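Local coordinates for hemin degrading factor (Pseudomonas aeruginosa, PDB 4MF9), which binds heme, acts in heme trafficking and has been identified as a heme-degrading enzyme, at residues A[247-252]-A[282-287]; A[303-308]-A[331-336]. All coordinates share one frame; numbering follows the deposited sequence.

Both contacts lie in the second HemS/ChuX domain, their centres about 13 Å apart. Contact 1 includes part of helix 247-258, and contact 2 is packed against that helix. Contact 1 sets the helix against strand 282-285, an outermost strand of one antiparallel sheet, and is partly buried, with Trp284 at the exposed margin. Contact 2 belongs to the other sheet, is buried throughout and joins the loop entering strand 307-313 to the start of strand 332-338. Each is small and apolar, but contact 1 sets an indole on an alanine methyl and a leucine methyl on a helix carbonyl, where contact 2 relies on two isoleucines and the carbonyl of a glycine. Leu248 and Leu251 link them, reaching Ile305 and Leu336 by packing.

Contact 1. Residues A[247-252]-A[282-287]; sequences DLAKLF and LKWLDD
Ala249 lies opposite Trp284, and the backbone of Phe252 opposite Leu282, across a helix and a strand that run in broadly opposite senses, so that the later turn of the helix meets the beginning of the strand. The backbones stay well apart, with CA atoms 9.4 Å from each other at Ala249 and Trp284 and 8.1 Å at Phe252 and Leu282, and side chains bridge the gap. Ala249 CB points at the strand and lies 3.6 Å from Trp284 CZ2, on the benzo part of the indole, with CH2 of the same ring at 4.2 Å. The methyl approaches the ring obliquely. Alanine suits this turn because its short side chain lets a bulky indole come close to the helix backbone. With CG anti to the carbonyl carbon (chi1 -76°), the Trp284 ring is carried nearer the helix than its CB direction alone suggests. One turn further along the helix, the carbonyl oxygen of Phe252 receives Leu282 CD2 at 3.6 Å, a methyl packing on the peptide group of the helix. The Phe252 ring turns off instead, towards Leu298 and Leu336. Phe289, on the adjoining strand 288-293, meets Trp284 edge-to-face and also touches Ala249 and Leu282, tying the neighbouring strand into the same apolar patch. This is helix-on-sheet packing at an outermost strand: one flank of helix 247-258 covers the margin of the sheet in the second HemS/ChuX domain, away from the heme site.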
# COMPACT_ATOMS: atom_id res chain seq x y z
N ASP A 247 5.40 20.10 -4.94
CA ASP A 247 6.31 19.59 -5.97
C ASP A 247 6.00 18.16 -6.43
O ASP A 247 6.30 17.81 -7.52
CB ASP A 247 7.80 19.75 -5.57
CG ASP A 247 8.31 21.19 -5.70
OD1 ASP A 247 7.56 22.01 -6.19
OD2 ASP A 247 9.45 21.49 -5.33
N LEU A 248 5.50 17.31 -5.53
CA LEU A 248 5.28 15.91 -5.88
C LEU A 248 4.38 15.74 -7.11
O LEU A 248 4.71 14.98 -8.02
CB LEU A 248 4.73 15.13 -4.69
CG LEU A 248 4.40 13.66 -4.96
CD1 LEU A 248 5.60 12.85 -5.40
CD2 LEU A 248 3.77 13.08 -3.73
N ALA A 249 3.27 16.47 -7.15
CA ALA A 249 2.37 16.42 -8.31
C ALA A 249 3.07 16.91 -9.58
O ALA A 249 2.86 16.38 -10.68
CB ALA A 249 1.12 17.26 -8.05
N LYS A 250 3.89 17.92 -9.43
CA LYS A 250 4.62 18.51 -10.52
C LYS A 250 5.61 17.57 -11.12
O LYS A 250 5.77 17.57 -12.26
CB LYS A 250 5.27 19.79 -10.10
CG LYS A 250 4.28 20.91 -9.98
CD LYS A 250 4.69 21.87 -8.94
CE LYS A 250 3.90 23.13 -9.05
NZ LYS A 250 4.67 24.28 -8.60
N LEU A 251 6.25 16.75 -10.28
CA LEU A 251 7.18 15.71 -10.74
C LEU A 251 6.46 14.64 -11.56
O LEU A 251 6.98 14.18 -12.59
CB LEU A 251 7.96 15.09 -9.57
CG LEU A 251 9.05 14.10 -9.99
CD1 LEU A 251 10.24 14.17 -9.06
CD2 LEU A 251 8.48 12.69 -9.98
N PHE A 252 5.28 14.22 -11.10
CA PHE A 252 4.45 13.30 -11.88
C PHE A 252 4.16 13.92 -13.25
O PHE A 252 4.34 13.26 -14.28
CB PHE A 252 3.12 13.04 -11.15
CG PHE A 252 3.17 11.89 -10.16
CD1 PHE A 252 3.30 10.58 -10.59
CD2 PHE A 252 3.05 12.14 -8.80
CE1 PHE A 252 3.33 9.52 -9.67
CE2 PHE A 252 3.08 11.10 -7.87
CZ PHE A 252 3.21 9.79 -8.31
N LEU A 282 -2.94 11.98 -16.40
CA LEU A 282 -2.96 12.52 -15.09
C LEU A 282 -4.11 13.50 -14.92
O LEU A 282 -4.40 14.21 -15.82
CB LEU A 282 -1.64 13.24 -14.80
CG LEU A 282 -0.33 12.49 -14.54
CD1 LEU A 282 -0.38 11.07 -14.96
CD2 LEU A 282 0.88 13.20 -15.12
N LYS A 283 -4.70 13.56 -13.75
CA LYS A 283 -5.77 14.49 -13.52
C LYS A 283 -6.03 14.91 -12.08
O LYS A 283 -6.04 14.09 -11.19
CB LYS A 283 -7.04 13.88 -14.11
CG LYS A 283 -8.31 14.59 -13.75
CD LYS A 283 -8.60 15.68 -14.72
CE LYS A 283 -9.19 15.10 -15.98
NZ LYS A 283 -10.64 15.10 -16.15
N TRP A 284 -6.30 16.17 -11.89
CA TRP A 284 -6.75 16.70 -10.64
C TRP A 284 -8.28 16.59 -10.48
O TRP A 284 -9.01 16.82 -11.39
CB TRP A 284 -6.40 18.15 -10.55
CG TRP A 284 -4.97 18.46 -10.26
CD1 TRP A 284 -4.00 18.74 -11.15
CD2 TRP A 284 -4.37 18.45 -9.00
NE1 TRP A 284 -2.83 18.95 -10.51
CE2 TRP A 284 -3.04 18.80 -9.17
CE3 TRP A 284 -4.84 18.22 -7.71
CZ2 TRP A 284 -2.15 18.86 -8.10
CZ3 TRP A 284 -3.96 18.30 -6.66
CH2 TRP A 284 -2.64 18.61 -6.85
N LEU A 285 -8.76 16.27 -9.31
CA LEU A 285 -10.14 16.45 -8.96
C LEU A 285 -10.12 16.88 -7.56
O LEU A 285 -9.80 16.10 -6.71
CB LEU A 285 -10.93 15.13 -9.07
CG LEU A 285 -12.44 15.08 -9.34
CD1 LEU A 285 -12.93 16.27 -10.06
CD2 LEU A 285 -12.64 13.85 -10.19
N ASP A 286 -10.42 18.14 -7.33
CA ASP A 286 -10.40 18.71 -6.02
C ASP A 286 -8.99 18.46 -5.42
O ASP A 286 -8.03 18.64 -6.11
CB ASP A 286 -11.55 18.18 -5.20
CG ASP A 286 -12.87 18.86 -5.55
OD1 ASP A 286 -12.87 19.72 -6.43
OD2 ASP A 286 -13.85 18.51 -4.91
N ASP A 287 -8.91 17.99 -4.19
CA ASP A 287 -7.62 17.74 -3.51
C ASP A 287 -6.93 16.46 -3.98
O ASP A 287 -5.81 16.14 -3.53
CB ASP A 287 -7.81 17.64 -1.99
CG ASP A 287 -8.25 18.94 -1.36
OD1 ASP A 287 -8.01 20.02 -1.96
OD2 ASP A 287 -8.81 18.88 -0.24

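Contact 2. Residues A[303-308]-A[331-336]; sequences TGIAEL and ELIVQL
The nearest CA atoms of the two segments are those of Ile305 and Ile333, 7.4 Å apart, where the chain leaving a short 3-10 turn passes the beginning of strand 332-338. Ile333 carries the contact from its strand. Its CB points at the other segment; chi1 (-58°) directs CG1, placing it anti to the carbonyl carbon, and a nearly extended chi2 carries the terminal methyl out to do the touching. That methyl, CD1, sits 3.7 Å from Ile305 CA and 3.9 Å from Ile305 CG1, and the two side chains cross at about a right angle. It also lies 3.7 Å from Gly304 O, so one methyl packs on both backbone and side chain of the 3-10 turn's exit. Gly304 adds no side chain on the flank turned to Ile333, and the methyl meets its carbonyl oxygen; the branched isoleucines supply apolar bulk to a wholly buried spot. Ile333 has helix-like backbone angles (phi -74°, psi -53°), a local bend in an otherwise extended strand. On the opposite segment Ala306 and Glu307 pair with the single residue Phe326, which makes a classic beta bulge just as strand 307-313 begins. Strand 320-326 runs between the two strands and pairs with both, and the isoleucines meet near its end, where the neighbouring strands begin. Leu248 of helix 247-258 packs on Ile305, Leu308 and Val334 from the helix side, while Ile333 O accepts a hydrogen bond from Asn85 ND2, beyond the end of strand 78-84 in the other sheet.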
# COMPACT_ATOMS: atom_id res chain seq x y z
N THR A 303 -3.55 16.93 0.15
CA THR A 303 -3.72 17.68 1.40
C THR A 303 -3.27 16.90 2.62
O THR A 303 -3.10 17.47 3.70
CB THR A 303 -5.18 18.11 1.58
OG1 THR A 303 -6.03 17.08 1.07
CG2 THR A 303 -5.45 19.40 0.82
N GLY A 304 -3.09 15.60 2.46
CA GLY A 304 -2.69 14.76 3.58
C GLY A 304 -1.19 14.73 3.74
O GLY A 304 -0.68 14.25 4.76
N ILE A 305 -0.49 15.26 2.74
CA ILE A 305 0.97 15.32 2.73
C ILE A 305 1.49 16.40 3.66
O ILE A 305 1.26 17.59 3.42
CB ILE A 305 1.52 15.60 1.31
CG1 ILE A 305 1.12 14.49 0.35
CG2 ILE A 305 3.04 15.72 1.34
CD1 ILE A 305 1.57 14.74 -1.09
N ALA A 306 2.20 16.00 4.70
CA ALA A 306 2.76 16.96 5.65
C ALA A 306 4.20 17.33 5.31
O ALA A 306 4.60 18.48 5.47
CB ALA A 306 2.69 16.43 7.05
N GLU A 307 4.99 16.34 4.88
CA GLU A 307 6.39 16.58 4.49
C GLU A 307 6.74 15.82 3.22
O GLU A 307 6.23 14.72 2.98
CB GLU A 307 7.37 16.14 5.57
CG GLU A 307 7.05 16.57 6.97
CD GLU A 307 7.91 15.86 8.00
OE1 GLU A 307 9.10 15.58 7.71
OE2 GLU A 307 7.39 15.60 9.10
N LEU A 308 7.63 16.42 2.44
CA LEU A 308 8.08 15.84 1.19
C LEU A 308 9.60 15.96 1.15
O LEU A 308 10.15 17.07 1.26
CB LEU A 308 7.47 16.59 -0.00
CG LEU A 308 7.89 15.94 -1.32
CD1 LEU A 308 7.39 14.47 -1.35
CD2 LEU A 308 7.40 16.73 -2.52
N GLU A 331 4.23 8.78 8.94
CA GLU A 331 4.12 7.58 8.12
C GLU A 331 4.22 7.91 6.63
O GLU A 331 3.75 8.96 6.19
CB GLU A 331 2.81 6.84 8.41
CG GLU A 331 2.70 6.30 9.84
CD GLU A 331 3.66 5.15 10.13
OE1 GLU A 331 3.46 4.04 9.61
OE2 GLU A 331 4.62 5.36 10.91
N LEU A 332 4.81 7.04 5.86
CA LEU A 332 4.99 7.18 4.46
C LEU A 332 3.66 7.07 3.66
O LEU A 332 2.98 6.07 3.70
CB LEU A 332 5.84 6.06 3.99
CG LEU A 332 7.32 6.17 3.75
CD1 LEU A 332 7.90 4.83 3.40
CD2 LEU A 332 7.67 7.21 2.74
N ILE A 333 3.30 8.12 2.93
CA ILE A 333 2.24 8.04 1.94
C ILE A 333 2.52 7.32 0.64
O ILE A 333 1.84 6.42 0.20
CB ILE A 333 1.68 9.46 1.67
CG1 ILE A 333 1.16 10.10 2.95
CG2 ILE A 333 0.68 9.48 0.55
CD1 ILE A 333 1.04 11.59 2.90
N VAL A 334 3.60 7.76 0.01
CA VAL A 334 4.05 7.24 -1.23
C VAL A 334 5.53 7.52 -1.43
O VAL A 334 5.99 8.46 -0.90
CB VAL A 334 3.27 7.89 -2.36
CG1 VAL A 334 3.44 9.38 -2.30
CG2 VAL A 334 3.61 7.33 -3.70
N GLN A 335 6.23 6.69 -2.16
CA GLN A 335 7.63 6.92 -2.48
C GLN A 335 7.82 6.76 -3.96
O GLN A 335 7.25 5.89 -4.54
CB GLN A 335 8.54 5.88 -1.85
CG GLN A 335 8.72 5.90 -0.36
CD GLN A 335 9.59 4.72 0.07
OE1 GLN A 335 10.74 4.87 0.43
NE2 GLN A 335 9.04 3.55 -0.03
N LEU A 336 8.68 7.57 -4.52
CA LEU A 336 9.02 7.49 -5.91
C LEU A 336 10.49 7.17 -6.13
O LEU A 336 11.31 7.79 -5.54
CB LEU A 336 8.68 8.78 -6.59
CG LEU A 336 7.28 8.86 -7.14
CD1 LEU A 336 6.33 8.82 -6.00
CD2 LEU A 336 7.15 10.10 -7.96